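Local structure of transcriptional regulator containing CBS domains (Streptococcus pneumoniae, 6UOF) at residues Leu18-Val31 against Val52-Ile66. The protein probably regulates transcription in response to a ligand sensed by its paired CBS domains, modules that in related proteins often bind adenine nucleotides. Residues are numbered along the deposited sequence; the frame is centred on the assembly and turned at random.
Sequences LRETDTVKDYLDLV and VTMRDAGDKSPSTTI
The carbonyl oxygen of D22 receives the backbone N-H of I66 at 2.9 Å, with the CA-H of T65 making a weaker contact beside it, both from the chain that returns past the start of helix 24-34. One residue on, T23 and T65 form a single beta bridge, and V24 N gives a hydrogen bond of 2.9 Å to T64 O. K25 N completes the series by binding P62 O. The first-turn amides of V24 and K25 thus find acceptors in the S61-T64 turn, while T23 and D26 close the same helix end as a capping box. V24 turns toward the 52-66 segment, its CG1 3.6 Å from A57 O, and its CG2 touches both S61 O and T64 O.

Deeper in, the Y27 ring lies with V52 CG2 over one face and V31 CG2 of its own helix over the opposite one; A57 CB meets CD2 obliquely at 3.7 Å. With CG anti to the backbone N (chi1 163°), the ring reaches across to helix 54-57, and its hydroxyl is hydrogen-bonded to S37 O. Selenomethionine M54, bent at chi2 and chi3, brings SE to the ring edge, a Met-aromatic contact 5.3 Å from the centroid, and its CE against V31. I66 CD1 packs on Y27 CB and, 3.5 Å away, on T23 O.

The contact therefore joins helix 24-34 to helix 54-57 and to the 61-66 chain that follows it: backbone bonds fix that chain to the helix start, whereas apolar packing around one tyrosine, with its hydroxyl satisfied by S37 O, joins the helices.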
loop_
_atom_site.group_PDB
_atom_site.type_symbol
_atom_site.label_atom_id
_atom_site.label_comp_id
_atom_site.label_asym_id
_atom_site.label_seq_id
_atom_site.Cartn_x
_atom_site.Cartn_y
_atom_site.Cartn_z
ATOM N N LEU A 18 2.026 -7.030 -3.194
ATOM C CA LEU A 18 1.768 -8.487 -3.119
ATOM C C LEU A 18 0.503 -8.847 -3.884
ATOM O O LEU A 18 -0.328 -7.977 -4.124
ATOM C CB LEU A 18 1.644 -8.908 -1.658
ATOM C CG LEU A 18 3.003 -9.049 -0.972
ATOM C CD1 LEU A 18 2.936 -8.719 0.489
ATOM C CD2 LEU A 18 3.611 -10.418 -1.201
ATOM N N ARG A 19 0.459 -10.093 -4.324
ATOM C CA ARG A 19 -0.756 -10.640 -4.970
ATOM C C ARG A 19 -1.530 -11.408 -3.900
ATOM O O ARG A 19 -0.888 -11.981 -2.970
ATOM C CB ARG A 19 -0.372 -11.501 -6.168
ATOM C CG ARG A 19 0.288 -10.680 -7.268
ATOM C CD ARG A 19 0.532 -11.456 -8.554
ATOM N NE ARG A 19 0.893 -10.602 -9.713
ATOM C CZ ARG A 19 2.120 -10.339 -10.129
ATOM N NH1 ARG A 19 2.303 -9.505 -11.136
ATOM N NH2 ARG A 19 3.167 -10.881 -9.530
ATOM N N GLU A 20 -2.852 -11.450 -4.022
ATOM C CA GLU A 20 -3.633 -12.092 -2.935
ATOM C C GLU A 20 -3.316 -13.593 -2.883
ATOM O O GLU A 20 -3.547 -14.200 -1.810
ATOM C CB GLU A 20 -5.099 -11.698 -3.053
ATOM C CG GLU A 20 -5.789 -12.391 -4.177
ATOM C CD GLU A 20 -7.289 -12.184 -4.297
ATOM O OE1 GLU A 20 -7.869 -11.435 -3.499
ATOM O OE2 GLU A 20 -7.866 -12.800 -5.181
ATOM N N THR A 21 -2.781 -14.167 -3.969
ATOM C CA THR A 21 -2.382 -15.598 -4.071
ATOM C C THR A 21 -0.912 -15.810 -3.684
ATOM O O THR A 21 -0.479 -16.975 -3.670
ATOM C CB THR A 21 -2.712 -16.156 -5.455
ATOM O OG1 THR A 21 -2.203 -15.213 -6.400
ATOM C CG2 THR A 21 -4.198 -16.354 -5.648
ATOM N N ASP A 22 -0.167 -14.734 -3.421
ATOM C CA ASP A 22 1.176 -14.890 -2.812
ATOM C C ASP A 22 0.988 -15.415 -1.379
ATOM O O ASP A 22 -0.161 -15.449 -0.881
ATOM C CB ASP A 22 1.954 -13.568 -2.821
ATOM C CG ASP A 22 2.457 -13.107 -4.191
ATOM O OD1 ASP A 22 2.742 -13.972 -5.027
ATOM O OD2 ASP A 22 2.596 -11.876 -4.386
ATOM N N THR A 23 2.081 -15.794 -0.724
ATOM C CA THR A 23 2.027 -16.370 0.641
ATOM C C THR A 23 2.683 -15.431 1.652
ATOM O O THR A 23 3.352 -14.448 1.280
ATOM C CB THR A 23 2.716 -17.737 0.654
ATOM O OG1 THR A 23 4.099 -17.481 0.406
ATOM C CG2 THR A 23 2.131 -18.709 -0.349
ATOM N N VAL A 24 2.488 -15.767 2.920
ATOM C CA VAL A 24 3.127 -14.996 4.020
ATOM C C VAL A 24 4.653 -15.072 3.849
ATOM O O VAL A 24 5.312 -14.034 4.054
ATOM C CB VAL A 24 2.635 -15.515 5.381
ATOM C CG1 VAL A 24 3.533 -15.077 6.532
ATOM C CG2 VAL A 24 1.197 -15.086 5.619
ATOM N N LYS A 25 5.181 -16.211 3.390
ATOM C CA LYS A 25 6.643 -16.343 3.117
ATOM C C LYS A 25 7.047 -15.281 2.087
ATOM O O LYS A 25 8.101 -14.635 2.260
ATOM C CB LYS A 25 7.000 -17.732 2.575
ATOM C CG LYS A 25 8.459 -17.895 2.153
ATOM C CD LYS A 25 8.764 -19.203 1.447
ATOM C CE LYS A 25 10.150 -19.250 0.834
ATOM N NZ LYS A 25 10.302 -18.263 -0.261
ATOM N N ASP A 26 6.253 -15.121 1.031
ATOM C CA ASP A 26 6.563 -14.101 -0.005
ATOM C C ASP A 26 6.563 -12.704 0.622
ATOM O O ASP A 26 7.438 -11.894 0.261
ATOM C CB ASP A 26 5.565 -14.164 -1.161
ATOM C CG ASP A 26 5.596 -15.468 -1.933
ATOM O OD1 ASP A 26 6.689 -16.022 -2.105
ATOM O OD2 ASP A 26 4.515 -15.922 -2.336
ATOM N N TYR A 27 5.626 -12.427 1.530
ATOM C CA TYR A 27 5.569 -11.109 2.222
ATOM C C TYR A 27 6.847 -10.903 3.048
ATOM O O TYR A 27 7.503 -9.843 2.916
ATOM C CB TYR A 27 4.328 -11.021 3.113
ATOM C CG TYR A 27 4.398 -9.922 4.137
ATOM C CD1 TYR A 27 4.127 -8.603 3.812
ATOM C CD2 TYR A 27 4.829 -10.197 5.420
ATOM C CE1 TYR A 27 4.214 -7.589 4.753
ATOM C CE2 TYR A 27 4.953 -9.189 6.361
ATOM C CZ TYR A 27 4.672 -7.884 6.021
ATOM O OH TYR A 27 4.781 -6.881 6.942
ATOM N N LEU A 28 7.225 -11.894 3.854
ATOM C CA LEU A 28 8.436 -11.754 4.710
ATOM C C LEU A 28 9.677 -11.541 3.836
ATOM O O LEU A 28 10.543 -10.726 4.224
ATOM C CB LEU A 28 8.575 -12.977 5.622
ATOM C CG LEU A 28 7.455 -13.149 6.649
ATOM C CD1 LEU A 28 7.620 -14.447 7.428
ATOM C CD2 LEU A 28 7.394 -11.962 7.604
ATOM N N ASP A 29 9.760 -12.226 2.696
ATOM C CA ASP A 29 10.916 -12.053 1.781
ATOM C C ASP A 29 10.911 -10.624 1.225
ATOM O O ASP A 29 12.010 -10.026 1.095
ATOM C CB ASP A 29 10.878 -13.072 0.639
ATOM C CG ASP A 29 11.070 -14.517 1.064
ATOM O OD1 ASP A 29 11.570 -14.746 2.196
ATOM O OD2 ASP A 29 10.724 -15.410 0.259
ATOM N N LEU A 30 9.734 -10.108 0.853
ATOM C CA LEU A 30 9.655 -8.741 0.263
ATOM C C LEU A 30 10.044 -7.703 1.322
ATOM O O LEU A 30 10.691 -6.700 0.972
ATOM C CB LEU A 30 8.247 -8.480 -0.275
ATOM C CG LEU A 30 8.122 -7.235 -1.147
ATOM C CD1 LEU A 30 8.992 -7.340 -2.387
ATOM C CD2 LEU A 30 6.680 -6.979 -1.523
ATOM N N VAL A 31 9.678 -7.957 2.579
ATOM C CA VAL A 31 10.049 -7.009 3.664
ATOM C C VAL A 31 11.578 -6.883 3.708
ATOM O O VAL A 31 12.089 -5.754 3.806
ATOM C CB VAL A 31 9.493 -7.473 5.015
ATOM C CG1 VAL A 31 10.086 -6.674 6.170
ATOM C CG2 VAL A 31 7.974 -7.426 5.053
ATOM N N VAL A 52 -1.408 -5.408 3.454
ATOM C CA VAL A 52 -0.805 -6.384 4.398
ATOM C C VAL A 52 0.301 -5.671 5.177
ATOM O O VAL A 52 1.153 -4.991 4.567
ATOM C CB VAL A 52 -0.342 -7.678 3.697
ATOM C CG1 VAL A 52 0.668 -7.436 2.591
ATOM C CG2 VAL A 52 0.183 -8.701 4.686
ATOM N N THR A 53 0.231 -5.794 6.499
ATOM C CA THR A 53 1.200 -5.178 7.443
ATOM C C THR A 53 1.833 -6.273 8.292
ATOM O O THR A 53 1.398 -7.418 8.257
ATOM C CB THR A 53 0.491 -4.171 8.355
ATOM O OG1 THR A 53 -0.309 -4.916 9.280
ATOM C CG2 THR A 53 -0.369 -3.203 7.571
HETATM N N MSE A 54 2.849 -5.918 9.074
HETATM C CA MSE A 54 3.513 -6.906 9.897
HETATM C C MSE A 54 2.558 -7.374 11.000
HETATM O O MSE A 54 2.620 -8.528 11.423
HETATM C CB MSE A 54 4.826 -6.356 10.460
HETATM C CG MSE A 54 5.650 -7.403 11.172
HETATM SE SE MSE A 54 6.275 -8.910 10.097
HETATM C CE MSE A 54 7.585 -8.010 8.970
ATOM N N ARG A 55 1.667 -6.488 11.468
ATOM C CA ARG A 55 0.657 -6.915 12.436
ATOM C C ARG A 55 -0.217 -8.019 11.823
ATOM O O ARG A 55 -0.592 -8.962 12.519
ATOM C CB ARG A 55 -0.218 -5.729 12.858
ATOM C CG ARG A 55 -1.406 -6.102 13.734
ATOM C CD ARG A 55 -2.200 -4.900 14.221
ATOM N NE ARG A 55 -3.169 -4.383 13.256
ATOM C CZ ARG A 55 -4.493 -4.564 13.318
ATOM N NH1 ARG A 55 -5.041 -5.246 14.311
ATOM N NH2 ARG A 55 -5.271 -4.043 12.385
ATOM N N ASP A 56 -0.527 -7.899 10.537
ATOM C CA ASP A 56 -1.391 -8.897 9.864
ATOM C C ASP A 56 -0.674 -10.232 9.638
ATOM O O ASP A 56 -1.320 -11.268 9.805
ATOM C CB ASP A 56 -1.792 -8.402 8.481
ATOM C CG ASP A 56 -2.662 -7.166 8.452
ATOM O OD1 ASP A 56 -3.474 -7.003 9.372
ATOM O OD2 ASP A 56 -2.562 -6.405 7.472
ATOM N N ALA A 57 0.616 -10.203 9.288
ATOM C CA ALA A 57 1.276 -11.423 8.765
ATOM C C ALA A 57 2.387 -11.982 9.655
ATOM O O ALA A 57 2.711 -13.160 9.460
ATOM C CB ALA A 57 1.847 -11.097 7.402
ATOM N N GLY A 58 2.943 -11.181 10.563
ATOM C CA GLY A 58 4.158 -11.556 11.320
ATOM C C GLY A 58 4.102 -12.906 12.003
ATOM O O GLY A 58 5.135 -13.617 12.009
ATOM N N ASP A 59 2.955 -13.243 12.578
ATOM C CA ASP A 59 2.817 -14.499 13.364
ATOM C C ASP A 59 2.041 -15.569 12.597
ATOM O O ASP A 59 1.680 -16.575 13.213
ATOM C CB ASP A 59 2.105 -14.210 14.681
ATOM C CG ASP A 59 0.654 -13.799 14.503
ATOM O OD1 ASP A 59 0.272 -13.418 13.363
ATOM O OD2 ASP A 59 -0.096 -13.904 15.487
ATOM N N LYS A 60 1.812 -15.371 11.305
ATOM C CA LYS A 60 0.979 -16.350 10.560
ATOM C C LYS A 60 1.854 -17.447 9.957
ATOM O O LYS A 60 3.078 -17.270 9.842
ATOM C CB LYS A 60 0.177 -15.613 9.481
ATOM C CG LYS A 60 -0.766 -14.530 9.993
ATOM C CD LYS A 60 -1.864 -15.056 10.899
ATOM C CE LYS A 60 -2.846 -13.990 11.334
ATOM N NZ LYS A 60 -2.163 -12.850 11.985
ATOM N N SER A 61 1.228 -18.562 9.573
ATOM C CA SER A 61 1.952 -19.661 8.889
ATOM C C SER A 61 2.541 -19.127 7.587
ATOM O O SER A 61 1.846 -18.447 6.828
ATOM C CB SER A 61 1.039 -20.823 8.617
ATOM O OG SER A 61 1.657 -21.756 7.738
ATOM N N PRO A 62 3.827 -19.407 7.280
ATOM C CA PRO A 62 4.414 -18.928 6.033
ATOM C C PRO A 62 3.690 -19.426 4.770
ATOM O O PRO A 62 3.760 -18.759 3.746
ATOM C CB PRO A 62 5.844 -19.495 6.080
ATOM C CG PRO A 62 6.118 -19.741 7.538
ATOM C CD PRO A 62 4.782 -20.162 8.109
ATOM N N SER A 63 2.986 -20.558 4.876
ATOM C CA SER A 63 2.287 -21.165 3.711
ATOM C C SER A 63 0.930 -20.496 3.444
ATOM O O SER A 63 0.373 -20.710 2.352
ATOM C CB SER A 63 2.099 -22.646 3.920
ATOM O OG SER A 63 1.344 -22.889 5.100
ATOM N N THR A 64 0.403 -19.725 4.394
ATOM C CA THR A 64 -0.943 -19.109 4.229
ATOM C C THR A 64 -0.950 -18.046 3.135
ATOM O O THR A 64 0.036 -17.272 3.031
ATOM C CB THR A 64 -1.446 -18.505 5.545
ATOM O OG1 THR A 64 -1.514 -19.567 6.497
ATOM C CG2 THR A 64 -2.804 -17.852 5.415
ATOM N N THR A 65 -2.019 -18.003 2.338
ATOM C CA THR A 65 -2.110 -16.980 1.270
ATOM C C THR A 65 -2.430 -15.608 1.869
ATOM O O THR A 65 -3.118 -15.505 2.906
ATOM C CB THR A 65 -3.105 -17.357 0.162
ATOM O OG1 THR A 65 -4.353 -17.752 0.730
ATOM C CG2 THR A 65 -2.577 -18.457 -0.731
ATOM N N ILE A 66 -1.956 -14.575 1.179
ATOM C CA ILE A 66 -2.128 -13.184 1.676
ATOM C C ILE A 66 -3.610 -12.815 1.799
ATOM O O ILE A 66 -3.945 -12.055 2.733
ATOM C CB ILE A 66 -1.352 -12.217 0.762
ATOM C CG1 ILE A 66 0.154 -12.498 0.828
ATOM C CG2 ILE A 66 -1.681 -10.772 1.090
ATOM C CD1 ILE A 66 0.786 -12.318 2.198
#